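Local coordinates for PTS system, nitrogen regulatory IIA protein (Neisseria meningitidis, PDB 2A0J) that probably carries phosphoryl groups within the nitrogen-related branch of the phosphoenolpyruvate-dependent phosphotransferase system and may regulate protein kinases, at residues Thr77-Arg82 with Ile100-Val105; Arg24-Ala29 with Cys47-Glu52; Leu8-Ile13 with Glu141-Leu146; Met17-Lys22 with Ile81-Pro86. All coordinates share one frame; numbering follows the deposited sequence.

How the contacts relate
From the N terminus, the turn at 8-13 meets 141-146, in the last helix, to close contact 3, the widest loop, which encloses the other three contacts. Residues 17-22, leaving the first strand, meet 81-86 in contact 4. Within that loop, 24-29 and 47-52 close contact 2, a helix pair. Strand 77-82 then pairs with 100-105 in contact 1, which begins where contact 4 ends and shares I81 and R82 with it. Contact 1 is the central strand pair of the sheet. Contact 2 packs on its I81, I100, I102 and L104 face, contact 3 covers the F80 side, and contact 4 ties the edge strand alongside.

Contact 1 of 4, residues Thr77-Arg82 with Ile100-Val105; sequences TGAFIR and IFILLV
F80 and F101 face each other as a non-hydrogen-bonded antiparallel pair, and their side chains cross at about a right angle. CD1 of F80 lies 3.8 Å from CD2 of F101, which sits at the F80 ring edge. As a cross-strand pair they share one face of the sheet, and their matching first torsions (chi1 -173° and -169°) lean each ring alongside its own carbonyl carbon. One face of F101 also receives the A79 carbonyl oxygen, offset toward the rim.

On the other face the side chains are mainly aliphatic. CD1 of I102 reaches CB of A79 and CG1 of I81, both at 4.2 Å; the small methyl of A79 leaves this branched chain room to lie across the strand. T77 and L104 run side by side, with T77 CG2 3.6 Å from L104 CB, while T77 OG1 turns to E36. G78, having no side chain, allows its CA to come within 3.0 Å of I102 O.

Six backbone hydrogen bonds set this register, two each for the T77-L104, A79-I102 and I81-I100 pairs. The bond from L104 N to T77 O is 2.8 Å and almost straight (178°), whereas those of A79 with I102 are more bent.

Further out, L25 and L33 of helix 22-33 and L48 of helix 41-52 pack on the I81, I100 and I102 face. V142 and L146 of the last helix cover the phenylalanines. L103 touches H67 on strand 63-70, probably the histidine of the family's signature. This is the buried central antiparallel pair of a mixed sheet sandwiched between helices, as in EIIA type 2 domains.

Contact 2 of 4, residues Arg24-Ala29 with Cys47-Glu52; sequences RLFEEA and CLFARE
F26 is the first residue of its helix to touch the partner, and its ring projects into a notch between L48 and F49, adjacent on the helix, and E52 one turn later. The two phenylalanines form a T-shaped pair: the edge of F49 is directed at one face of F26, with centroids 5.3 Å apart and planes at 72°. The nearest carbons are F26 CD2 and F49 CD1, 3.5 Å apart. F49 is itself stacked on F45 one turn earlier, which backs the ring from within its own helix.

CE2 of F26 meets L48 CB at 3.6 Å, while CZ, at the ring edge, approaches E52 OE1 at 3.3 Å near the ring plane. In E52, chi1 (-154°) places CG beside CZ, and a bend at chi2 brings the carboxylate there too. F89 and P66 also touch F26, so this large ring serves several parts of the fold at once.

One turn later comes A29, whose methyl meets L48 CD1 at 4.0 Å. L48 holds its CG beside its own backbone N and then runs extended, which carries CD1 across the gap between the helices; a short residue on the facing helix suits that reach. Its other methyl, CD2, packs on I102 of the sheet.

The segment axes come no closer than 10.6 Å and run at 143°, antiparallel in sense but well inclined, a spacing bridged by F26 and L48. The contact is therefore essentially apolar and aromatic, with E52 as its polar border: its carboxylate is placed consistently with a weak attraction to the ring's C-H edge, while T57 OG1 and the ammonium of K22 satisfy its oxygens.

Contact 3 of 4, residues Leu8-Ile13 with Glu141-Leu146; sequences LPLSHI and EVRAIL
The guanidinium group of R143 meets the main chain of L8 at its edge: the carbonyl oxygen lies almost in the guanidinium plane, and NE donates to L8 O over 3.1 Å. The bond is somewhat bent at the hydrogen (140°). A turn at chi3 (69°) directs NE at this oxygen after the methylenes have run out from the helix. The other flat group, the H12 imidazole, has CG of P9 over one face, toward the rim, a packing internal to the turn.

Beside the polar link the contact is aliphatic. CD2 of L8 meets CD1 of L146 at 3.5 Å, the two side chains crossing at about a right angle. CD1 of I13 rests on CG of R143, also at 3.5 Å, and approaches V142 CG1 more loosely at 4.4 Å. Arginine suits this partly exposed border because its methylenes cover I13 while its charged end reaches a backbone acceptor.

The turn is a short 3-10 segment closed by H12 N bonding to P9 O at 3.0 Å; it brings L8 and I13 toward the same helix. Behind them F80 packs against V142 and L146, and H12 pairs with F80 through the backbone, where strand 13-17 joins the sheet. The segment before the first strand thus packs with the last helix over the F80 face, as part of the helical layer covering the sheet in this EIIA type 2 domain.

Contact 4 of 4, residues Met17-Lys22 with Ile81-Pro86; sequences MEVGSK and IRTREP
M17 and T83 form a parallel beta bridge, joining the end of edge strand 13-17 to strand 77-83 in the mixed sheet. Its backbone hydrogen bonds follow the parallel pattern: M17 reaches the residues flanking T83, with M17 N donating to R82 O at 3.2 Å and R84 N to M17 O at 3.0 Å. The second donor stands well above the carbonyl plane (38° out of it), as the chain begins to turn its corner. Just beyond, one water accepts from both V19 N and E85 N, linking the two chains as they diverge past the strand ends.

The charged contact lies at the exposed rim. E18 OE1 makes a salt bridge to R84 NH1 at 2.8 Å, the carboxylate and guanidinium planes standing 78° apart. E18 CB lies over the centre of the guanidinium face, so the base of the glutamate side chain covers one face of the group while its carboxylate pairs with NH1. D16 takes the NE side of R84, giving this arginine two acidic partners.

Apolar packing fills the inner side. The unbranched M17 chain runs extended to its sulfur and then bends, placing CE 3.8 Å from I81 CD1; flexible methionine can thus follow the surface between I81 and L25 of helix 22-33. V19 CG1 touches T83 CG2 at 3.7 Å. Threonine suits this corner by serving two roles: its methyl meets valine, while T83 OG1 donates to E85 O at 2.9 Å from above the carbonyl plane.

Contact 1 of 4, residues Thr77-Arg82 with Ile100-Val105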
loop_
_atom_site.group_PDB
_atom_site.type_symbol
_atom_site.label_atom_id
_atom_site.label_comp_id
_atom_site.label_asym_id
_atom_site.label_seq_id
_atom_site.Cartn_x
_atom_site.Cartn_y
_atom_site.Cartn_z
ATOM N N THR A 77 4.205 -9.360 1.853
ATOM C CA THR A 77 4.152 -8.464 2.991
ATOM C C THR A 77 3.527 -7.156 2.522
ATOM O O THR A 77 3.670 -6.777 1.356
ATOM C CB THR A 77 5.564 -8.207 3.556
ATOM O OG1 THR A 77 5.462 -7.446 4.765
ATOM C CG2 THR A 77 6.426 -7.461 2.537
ATOM N N GLY A 78 2.816 -6.479 3.420
ATOM C CA GLY A 78 2.180 -5.228 3.052
ATOM C C GLY A 78 2.130 -4.205 4.169
ATOM O O GLY A 78 2.611 -4.443 5.278
ATOM N N ALA A 79 1.548 -3.050 3.869
ATOM C CA ALA A 79 1.416 -1.977 4.844
ATOM C C ALA A 79 0.283 -1.068 4.405
ATOM O O ALA A 79 -0.134 -1.098 3.245
ATOM C CB ALA A 79 2.711 -1.180 4.940
ATOM N N PHE A 80 -0.222 -0.264 5.333
ATOM C CA PHE A 80 -1.294 0.658 5.004
ATOM C C PHE A 80 -0.961 2.026 5.581
ATOM O O PHE A 80 -0.540 2.128 6.734
ATOM C CB PHE A 80 -2.627 0.167 5.572
ATOM C CG PHE A 80 -3.797 0.989 5.131
ATOM C CD1 PHE A 80 -4.306 0.855 3.841
ATOM C CD2 PHE A 80 -4.357 1.941 5.980
ATOM C CE1 PHE A 80 -5.355 1.661 3.398
ATOM C CE2 PHE A 80 -5.408 2.753 5.546
ATOM C CZ PHE A 80 -5.908 2.612 4.248
ATOM N N ILE A 81 -1.150 3.070 4.775
ATOM C CA ILE A 81 -0.869 4.437 5.205
ATOM C C ILE A 81 -2.009 5.422 4.973
ATOM O O ILE A 81 -2.578 5.483 3.883
ATOM C CB ILE A 81 0.356 5.022 4.485
ATOM C CG1 ILE A 81 1.593 4.173 4.769
ATOM C CG2 ILE A 81 0.565 6.468 4.930
ATOM C CD1 ILE A 81 2.869 4.726 4.139
ATOM N N ARG A 82 -2.320 6.195 6.011
ATOM C CA ARG A 82 -3.356 7.227 5.962
ATOM C C ARG A 82 -2.596 8.538 6.158
ATOM O O ARG A 82 -2.020 8.780 7.223
ATOM C CB ARG A 82 -4.370 7.042 7.095
ATOM C CG ARG A 82 -5.832 7.087 6.662
ATOM C CD ARG A 82 -6.566 8.278 7.241
ATOM N NE ARG A 82 -6.471 8.320 8.701
ATOM C CZ ARG A 82 -7.282 7.682 9.535
ATOM N NH1 ARG A 82 -8.273 6.938 9.077
ATOM N NH2 ARG A 82 -7.097 7.792 10.837
ATOM N N ILE A 100 -3.118 4.730 1.178
ATOM C CA ILE A 100 -2.119 3.954 0.449
ATOM C C ILE A 100 -1.867 2.538 0.990
ATOM O O ILE A 100 -1.489 2.360 2.149
ATOM C CB ILE A 100 -0.739 4.709 0.409
ATOM C CG1 ILE A 100 -0.925 6.154 -0.074
ATOM C CG2 ILE A 100 0.233 3.990 -0.527
ATOM C CD1 ILE A 100 -1.404 7.118 0.991
ATOM N N PHE A 101 -2.081 1.533 0.142
ATOM C CA PHE A 101 -1.820 0.148 0.524
ATOM C C PHE A 101 -0.625 -0.354 -0.308
ATOM O O PHE A 101 -0.697 -0.412 -1.536
ATOM C CB PHE A 101 -3.057 -0.733 0.280
ATOM C CG PHE A 101 -2.952 -2.106 0.894
ATOM C CD1 PHE A 101 -2.055 -3.049 0.387
ATOM C CD2 PHE A 101 -3.707 -2.439 2.015
ATOM C CE1 PHE A 101 -1.908 -4.302 0.991
ATOM C CE2 PHE A 101 -3.568 -3.692 2.630
ATOM C CZ PHE A 101 -2.666 -4.622 2.116
ATOM N N ILE A 102 0.478 -0.697 0.361
ATOM C CA ILE A 102 1.674 -1.178 -0.335
ATOM C C ILE A 102 1.803 -2.683 -0.204
ATOM O O ILE A 102 1.563 -3.237 0.862
ATOM C CB ILE A 102 2.975 -0.559 0.226
ATOM C CG1 ILE A 102 2.827 0.955 0.391
ATOM C CG2 ILE A 102 4.135 -0.875 -0.705
ATOM C CD1 ILE A 102 2.096 1.373 1.668
ATOM N N LEU A 103 2.187 -3.339 -1.292
ATOM C CA LEU A 103 2.354 -4.787 -1.294
ATOM C C LEU A 103 3.654 -5.233 -1.955
ATOM O O LEU A 103 3.943 -4.841 -3.085
ATOM C CB LEU A 103 1.189 -5.459 -2.021
ATOM C CG LEU A 103 1.290 -6.989 -2.041
ATOM C CD1 LEU A 103 1.140 -7.516 -0.621
ATOM C CD2 LEU A 103 0.229 -7.591 -2.938
ATOM N N LEU A 104 4.426 -6.051 -1.241
ATOM C CA LEU A 104 5.684 -6.605 -1.755
ATOM C C LEU A 104 5.490 -8.125 -1.867
ATOM O O LEU A 104 5.248 -8.805 -0.866
ATOM C CB LEU A 104 6.841 -6.319 -0.800
ATOM C CG LEU A 104 8.012 -5.475 -1.292
ATOM C CD1 LEU A 104 9.157 -5.655 -0.296
ATOM C CD2 LEU A 104 8.456 -5.897 -2.697
ATOM N N VAL A 105 5.609 -8.664 -3.076
ATOM C CA VAL A 105 5.402 -10.092 -3.265
ATOM C C VAL A 105 6.594 -10.868 -3.815
ATOM O O VAL A 105 7.443 -10.320 -4.520
ATOM C CB VAL A 105 4.186 -10.339 -4.198
ATOM C CG1 VAL A 105 2.938 -9.737 -3.582
ATOM C CG2 VAL A 105 4.433 -9.724 -5.577
#

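Contact 2 of 4, residues Arg24-Ala29 with Cys47-Glu52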
loop_
_atom_site.group_PDB
_atom_site.type_symbol
_atom_site.label_atom_id
_atom_site.label_comp_id
_atom_site.label_asym_id
_atom_site.label_seq_id
_atom_site.Cartn_x
_atom_site.Cartn_y
_atom_site.Cartn_z
ATOM N N ARG A 24 8.764 10.853 -0.884
ATOM C CA ARG A 24 8.881 10.759 0.567
ATOM C C ARG A 24 8.070 9.563 1.054
ATOM O O ARG A 24 8.557 8.731 1.819
ATOM C CB ARG A 24 8.355 12.049 1.203
ATOM C CG ARG A 24 8.918 12.379 2.579
ATOM C CD ARG A 24 8.637 11.286 3.594
ATOM N NE ARG A 24 9.874 10.687 4.091
ATOM C CZ ARG A 24 10.743 11.305 4.884
ATOM N NH1 ARG A 24 10.512 12.550 5.285
ATOM N NH2 ARG A 24 11.849 10.682 5.269
ATOM N N LEU A 25 6.826 9.489 0.598
ATOM C CA LEU A 25 5.927 8.407 0.957
ATOM C C LEU A 25 6.566 7.043 0.636
ATOM O O LEU A 25 6.484 6.097 1.429
ATOM C CB LEU A 25 4.617 8.584 0.181
ATOM C CG LEU A 25 3.414 7.675 0.440
ATOM C CD1 LEU A 25 2.958 7.796 1.882
ATOM C CD2 LEU A 25 2.286 8.071 -0.502
ATOM N N PHE A 26 7.206 6.944 -0.527
ATOM C CA PHE A 26 7.842 5.691 -0.929
ATOM C C PHE A 26 9.068 5.363 -0.076
ATOM O O PHE A 26 9.361 4.194 0.176
ATOM C CB PHE A 26 8.224 5.730 -2.419
ATOM C CG PHE A 26 7.128 5.254 -3.344
ATOM C CD1 PHE A 26 5.924 5.939 -3.437
ATOM C CD2 PHE A 26 7.302 4.116 -4.123
ATOM C CE1 PHE A 26 4.909 5.496 -4.290
ATOM C CE2 PHE A 26 6.292 3.666 -4.977
ATOM C CZ PHE A 26 5.098 4.355 -5.061
ATOM N N GLU A 27 9.789 6.385 0.367
ATOM C CA GLU A 27 10.957 6.142 1.207
ATOM C C GLU A 27 10.516 5.554 2.537
ATOM O O GLU A 27 11.103 4.593 3.024
ATOM C CB GLU A 27 11.735 7.435 1.437
ATOM C CG GLU A 27 12.582 7.844 0.245
ATOM C CD GLU A 27 13.307 9.150 0.469
ATOM O OE1 GLU A 27 14.123 9.525 -0.396
ATOM O OE2 GLU A 27 13.060 9.804 1.505
ATOM N N GLU A 28 9.465 6.127 3.112
ATOM C CA GLU A 28 8.933 5.649 4.375
ATOM C C GLU A 28 8.417 4.211 4.256
ATOM O O GLU A 28 8.447 3.449 5.226
ATOM C CB GLU A 28 7.803 6.568 4.842
ATOM C CG GLU A 28 8.025 7.149 6.233
ATOM C CD GLU A 28 8.124 6.080 7.306
ATOM O OE1 GLU A 28 7.110 5.403 7.578
ATOM O OE2 GLU A 28 9.221 5.916 7.877
ATOM N N ALA A 29 7.939 3.841 3.069
ATOM C CA ALA A 29 7.427 2.494 2.844
ATOM C C ALA A 29 8.576 1.490 2.884
ATOM O O ALA A 29 8.453 0.424 3.490
ATOM C CB ALA A 29 6.704 2.418 1.506
ATOM N N CYS A 47 12.306 -1.351 -5.761
ATOM C CA CYS A 47 11.337 -2.309 -6.231
ATOM C C CYS A 47 9.961 -1.663 -6.458
ATOM O O CYS A 47 9.313 -1.908 -7.474
ATOM C CB CYS A 47 11.244 -3.453 -5.224
ATOM S SG CYS A 47 10.285 -4.824 -5.801
ATOM N N LEU A 48 9.519 -0.838 -5.516
ATOM C CA LEU A 48 8.227 -0.166 -5.643
ATOM C C LEU A 48 8.254 0.901 -6.738
ATOM O O LEU A 48 7.279 1.071 -7.477
ATOM C CB LEU A 48 7.840 0.490 -4.316
ATOM C CG LEU A 48 7.891 -0.396 -3.063
ATOM C CD1 LEU A 48 7.560 0.457 -1.844
ATOM C CD2 LEU A 48 6.926 -1.588 -3.196
ATOM N N PHE A 49 9.381 1.608 -6.836
ATOM C CA PHE A 49 9.569 2.677 -7.816
ATOM C C PHE A 49 9.811 2.161 -9.238
ATOM O O PHE A 49 9.543 2.860 -10.217
ATOM C CB PHE A 49 10.731 3.583 -7.384
ATOM C CG PHE A 49 10.393 5.061 -7.383
ATOM C CD1 PHE A 49 9.310 5.547 -6.647
ATOM C CD2 PHE A 49 11.176 5.971 -8.093
ATOM C CE1 PHE A 49 9.015 6.917 -6.618
ATOM C CE2 PHE A 49 10.887 7.340 -8.069
ATOM C CZ PHE A 49 9.805 7.809 -7.329
ATOM N N ALA A 50 10.324 0.942 -9.357
ATOM C CA ALA A 50 10.567 0.367 -10.671
ATOM C C ALA A 50 9.211 0.176 -11.350
ATOM O O ALA A 50 9.090 0.246 -12.577
ATOM C CB ALA A 50 11.289 -0.974 -10.532
ATOM N N ARG A 51 8.192 -0.053 -10.529
ATOM C CA ARG A 51 6.827 -0.267 -11.005
ATOM C C ARG A 51 6.072 1.041 -11.225
ATOM O O ARG A 51 5.392 1.210 -12.239
ATOM C CB ARG A 51 6.058 -1.140 -10.005
ATOM C CG ARG A 51 4.566 -1.231 -10.283
ATOM C CD ARG A 51 4.290 -1.811 -11.667
ATOM N NE ARG A 51 2.864 -1.784 -11.976
ATOM C CZ ARG A 51 2.180 -0.680 -12.260
ATOM N NH1 ARG A 51 2.787 0.508 -12.287
ATOM N NH2 ARG A 51 0.879 -0.764 -12.496
ATOM N N GLU A 52 6.190 1.950 -10.260
ATOM C CA GLU A 52 5.536 3.259 -10.306
ATOM C C GLU A 52 6.020 3.972 -11.567
ATOM O O GLU A 52 5.335 4.814 -12.138
ATOM C CB GLU A 52 5.922 4.055 -9.049
ATOM C CG GLU A 52 4.930 5.118 -8.607
ATOM C CD GLU A 52 3.530 4.574 -8.367
ATOM O OE1 GLU A 52 3.403 3.465 -7.798
ATOM O OE2 GLU A 52 2.552 5.266 -8.735
#

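Contact 3 of 4, residues Leu8-Ile13 with Glu141-Leu146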
loop_
_atom_site.group_PDB
_atom_site.type_symbol
_atom_site.label_atom_id
_atom_site.label_comp_id
_atom_site.label_asym_id
_atom_site.label_seq_id
_atom_site.Cartn_x
_atom_site.Cartn_y
_atom_site.Cartn_z
ATOM N N LEU A 8 -0.927 -8.041 7.063
ATOM C CA LEU A 8 -1.083 -6.693 7.597
ATOM C C LEU A 8 -1.230 -6.585 9.125
ATOM O O LEU A 8 -2.334 -6.419 9.637
ATOM C CB LEU A 8 -2.279 -6.008 6.915
ATOM C CG LEU A 8 -2.405 -4.486 7.049
ATOM C CD1 LEU A 8 -1.251 -3.820 6.317
ATOM C CD2 LEU A 8 -3.730 -4.014 6.473
ATOM N N PRO A 9 -0.117 -6.701 9.873
ATOM C CA PRO A 9 -0.221 -6.584 11.328
ATOM C C PRO A 9 -0.407 -5.108 11.681
ATOM O O PRO A 9 -0.206 -4.234 10.841
ATOM C CB PRO A 9 1.116 -7.132 11.811
ATOM C CG PRO A 9 2.033 -6.742 10.728
ATOM C CD PRO A 9 1.244 -7.108 9.493
ATOM N N LEU A 10 -0.794 -4.831 12.918
ATOM C CA LEU A 10 -1.011 -3.457 13.357
ATOM C C LEU A 10 0.282 -2.648 13.301
ATOM O O LEU A 10 0.252 -1.423 13.188
ATOM C CB LEU A 10 -1.583 -3.458 14.776
ATOM C CG LEU A 10 -2.922 -4.197 14.895
ATOM C CD1 LEU A 10 -3.306 -4.375 16.357
ATOM C CD2 LEU A 10 -3.988 -3.414 14.161
ATOM N N SER A 11 1.415 -3.343 13.378
ATOM C CA SER A 11 2.729 -2.704 13.322
ATOM C C SER A 11 3.054 -2.184 11.910
ATOM O O SER A 11 4.018 -1.443 11.729
ATOM C CB SER A 11 3.814 -3.699 13.747
ATOM O OG SER A 11 3.947 -4.729 12.782
ATOM N N HIS A 12 2.258 -2.586 10.919
ATOM C CA HIS A 12 2.464 -2.157 9.531
ATOM C C HIS A 12 1.414 -1.141 9.067
ATOM O O HIS A 12 1.236 -0.927 7.867
ATOM C CB HIS A 12 2.437 -3.364 8.585
ATOM C CG HIS A 12 3.636 -4.258 8.700
ATOM N ND1 HIS A 12 3.751 -5.442 8.004
ATOM C CD2 HIS A 12 4.767 -4.143 9.435
ATOM C CE1 HIS A 12 4.900 -6.018 8.308
ATOM N NE2 HIS A 12 5.535 -5.251 9.174
ATOM N N ILE A 13 0.735 -0.517 10.027
ATOM C CA ILE A 13 -0.300 0.471 9.751
ATOM C C ILE A 13 0.046 1.827 10.358
ATOM O O ILE A 13 0.401 1.909 11.529
ATOM C CB ILE A 13 -1.646 0.003 10.315
ATOM C CG1 ILE A 13 -2.046 -1.314 9.643
ATOM C CG2 ILE A 13 -2.702 1.090 10.130
ATOM C CD1 ILE A 13 -3.269 -1.960 10.238
ATOM N N GLU A 141 -9.548 -0.995 13.643
ATOM C CA GLU A 141 -10.711 -0.735 12.798
ATOM C C GLU A 141 -10.274 -0.821 11.332
ATOM O O GLU A 141 -10.995 -1.362 10.486
ATOM C CB GLU A 141 -11.289 0.656 13.085
ATOM C CG GLU A 141 -11.946 0.790 14.451
ATOM C CD GLU A 141 -12.163 2.236 14.860
ATOM O OE1 GLU A 141 -11.159 2.955 15.052
ATOM O OE2 GLU A 141 -13.333 2.656 14.993
ATOM N N VAL A 142 -9.093 -0.280 11.030
ATOM C CA VAL A 142 -8.578 -0.338 9.665
ATOM C C VAL A 142 -8.463 -1.789 9.197
ATOM O O VAL A 142 -8.883 -2.124 8.088
ATOM C CB VAL A 142 -7.198 0.334 9.558
ATOM C CG1 VAL A 142 -6.592 0.076 8.190
ATOM C CG2 VAL A 142 -7.342 1.828 9.797
ATOM N N ARG A 143 -7.900 -2.646 10.046
ATOM C CA ARG A 143 -7.750 -4.058 9.707
ATOM C C ARG A 143 -9.105 -4.719 9.514
ATOM O O ARG A 143 -9.312 -5.451 8.550
ATOM C CB ARG A 143 -6.985 -4.813 10.802
ATOM C CG ARG A 143 -5.490 -4.561 10.829
ATOM C CD ARG A 143 -4.781 -5.450 11.848
ATOM N NE ARG A 143 -4.770 -6.865 11.480
ATOM C CZ ARG A 143 -5.704 -7.742 11.826
ATOM N NH1 ARG A 143 -6.739 -7.362 12.560
ATOM N NH2 ARG A 143 -5.598 -9.005 11.433
ATOM N N ALA A 144 -10.019 -4.461 10.444
ATOM C CA ALA A 144 -11.357 -5.034 10.389
ATOM C C ALA A 144 -12.017 -4.705 9.057
ATOM O O ALA A 144 -12.651 -5.562 8.442
ATOM C CB ALA A 144 -12.209 -4.502 11.550
ATOM N N ILE A 145 -11.867 -3.464 8.610
ATOM C CA ILE A 145 -12.455 -3.057 7.343
ATOM C C ILE A 145 -11.743 -3.727 6.166
ATOM O O ILE A 145 -12.386 -4.281 5.278
ATOM C CB ILE A 145 -12.394 -1.524 7.165
ATOM C CG1 ILE A 145 -13.200 -0.843 8.275
ATOM C CG2 ILE A 145 -12.924 -1.139 5.783
ATOM C CD1 ILE A 145 -12.982 0.656 8.372
ATOM N N LEU A 146 -10.416 -3.695 6.167
ATOM C CA LEU A 146 -9.660 -4.291 5.075
ATOM C C LEU A 146 -9.766 -5.812 4.995
ATOM O O LEU A 146 -9.329 -6.413 4.017
ATOM C CB LEU A 146 -8.189 -3.882 5.165
ATOM C CG LEU A 146 -7.886 -2.393 4.988
ATOM C CD1 LEU A 146 -6.383 -2.160 5.066
ATOM C CD2 LEU A 146 -8.427 -1.919 3.657
#

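Contact 4 of 4, residues Met17-Lys22 with Ile81-Pro86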
loop_
_atom_site.group_PDB
_atom_site.type_symbol
_atom_site.label_atom_id
_atom_site.label_comp_id
_atom_site.label_asym_id
_atom_site.label_seq_id
_atom_site.Cartn_x
_atom_site.Cartn_y
_atom_site.Cartn_z
ATOM N N MET A 17 0.344 9.992 8.978
ATOM C CA MET A 17 1.670 10.342 8.478
ATOM C C MET A 17 1.750 11.708 7.794
ATOM O O MET A 17 0.972 12.020 6.895
ATOM C CB MET A 17 2.167 9.265 7.512
ATOM C CG MET A 17 3.549 9.550 6.927
ATOM S SD MET A 17 4.013 8.394 5.620
ATOM C CE MET A 17 4.596 7.030 6.595
ATOM N N GLU A 18 2.696 12.522 8.241
ATOM C CA GLU A 18 2.911 13.841 7.674
ATOM C C GLU A 18 3.924 13.669 6.549
ATOM O O GLU A 18 5.126 13.536 6.789
ATOM C CB GLU A 18 3.457 14.782 8.750
ATOM C CG GLU A 18 3.835 16.163 8.251
ATOM C CD GLU A 18 4.309 17.062 9.374
ATOM O OE1 GLU A 18 3.488 17.385 10.260
ATOM O OE2 GLU A 18 5.500 17.441 9.380
ATOM N N VAL A 19 3.439 13.656 5.315
ATOM C CA VAL A 19 4.322 13.470 4.173
ATOM C C VAL A 19 4.026 14.484 3.071
ATOM O O VAL A 19 2.865 14.758 2.760
ATOM C CB VAL A 19 4.211 12.010 3.631
ATOM C CG1 VAL A 19 2.756 11.659 3.355
ATOM C CG2 VAL A 19 5.036 11.849 2.378
ATOM N N GLY A 20 5.090 15.037 2.489
ATOM C CA GLY A 20 4.942 16.035 1.444
ATOM C C GLY A 20 4.983 15.543 0.007
ATOM O O GLY A 20 4.250 16.052 -0.841
ATOM N N SER A 21 5.831 14.565 -0.288
ATOM C CA SER A 21 5.913 14.070 -1.653
ATOM C C SER A 21 5.713 12.568 -1.758
ATOM O O SER A 21 5.787 11.843 -0.760
ATOM C CB SER A 21 7.257 14.442 -2.270
ATOM O OG SER A 21 8.321 13.826 -1.569
ATOM N N LYS A 22 5.455 12.122 -2.987
ATOM C CA LYS A 22 5.244 10.715 -3.311
ATOM C C LYS A 22 6.575 9.981 -3.140
ATOM O O LYS A 22 6.614 8.790 -2.837
ATOM C CB LYS A 22 4.752 10.604 -4.755
ATOM C CG LYS A 22 4.260 9.233 -5.173
ATOM C CD LYS A 22 3.827 9.285 -6.626
ATOM C CE LYS A 22 3.239 7.977 -7.093
ATOM N NZ LYS A 22 2.774 8.072 -8.508
ATOM N N ILE A 81 -1.150 3.070 4.775
ATOM C CA ILE A 81 -0.869 4.437 5.205
ATOM C C ILE A 81 -2.009 5.422 4.973
ATOM O O ILE A 81 -2.578 5.483 3.883
ATOM C CB ILE A 81 0.356 5.022 4.485
ATOM C CG1 ILE A 81 1.593 4.173 4.769
ATOM C CG2 ILE A 81 0.565 6.468 4.930
ATOM C CD1 ILE A 81 2.869 4.726 4.139
ATOM N N ARG A 82 -2.320 6.195 6.011
ATOM C CA ARG A 82 -3.356 7.227 5.962
ATOM C C ARG A 82 -2.596 8.538 6.158
ATOM O O ARG A 82 -2.020 8.780 7.223
ATOM C CB ARG A 82 -4.370 7.042 7.095
ATOM C CG ARG A 82 -5.832 7.087 6.662
ATOM C CD ARG A 82 -6.566 8.278 7.241
ATOM N NE ARG A 82 -6.471 8.320 8.701
ATOM C CZ ARG A 82 -7.282 7.682 9.535
ATOM N NH1 ARG A 82 -8.273 6.938 9.077
ATOM N NH2 ARG A 82 -7.097 7.792 10.837
ATOM N N THR A 83 -2.581 9.368 5.118
ATOM C CA THR A 83 -1.868 10.638 5.155
ATOM C C THR A 83 -2.642 11.741 5.883
ATOM O O THR A 83 -3.870 11.772 5.861
ATOM C CB THR A 83 -1.523 11.101 3.712
ATOM O OG1 THR A 83 -2.721 11.166 2.923
ATOM C CG2 THR A 83 -0.544 10.113 3.051
ATOM N N ARG A 84 -1.916 12.637 6.546
ATOM C CA ARG A 84 -2.551 13.739 7.258
ATOM C C ARG A 84 -3.173 14.670 6.224
ATOM O O ARG A 84 -4.243 15.241 6.440
ATOM C CB ARG A 84 -1.520 14.506 8.087
ATOM C CG ARG A 84 -2.129 15.593 8.957
ATOM C CD ARG A 84 -1.070 16.277 9.806
ATOM N NE ARG A 84 -0.272 15.302 10.540
ATOM C CZ ARG A 84 0.714 15.613 11.371
ATOM N NH1 ARG A 84 1.027 16.884 11.580
ATOM N NH2 ARG A 84 1.387 14.653 11.988
ATOM N N GLU A 85 -2.482 14.806 5.094
ATOM C CA GLU A 85 -2.926 15.645 3.990
ATOM C C GLU A 85 -2.820 14.834 2.698
ATOM O O GLU A 85 -1.979 13.951 2.586
ATOM C CB GLU A 85 -2.038 16.889 3.886
ATOM C CG GLU A 85 -2.761 18.218 4.038
ATOM C CD GLU A 85 -3.239 18.476 5.451
ATOM O OE1 GLU A 85 -4.149 17.764 5.916
ATOM O OE2 GLU A 85 -2.698 19.396 6.100
ATOM N N PRO A 86 -3.690 15.108 1.715
ATOM C CA PRO A 86 -3.613 14.351 0.457
ATOM C C PRO A 86 -2.261 14.568 -0.245
ATOM O O PRO A 86 -1.611 15.600 -0.064
ATOM C CB PRO A 86 -4.793 14.898 -0.346
ATOM C CG PRO A 86 -5.804 15.250 0.751
ATOM C CD PRO A 86 -4.923 15.920 1.779
HETATM O O HOH W 1 0.642 14.171 4.564
#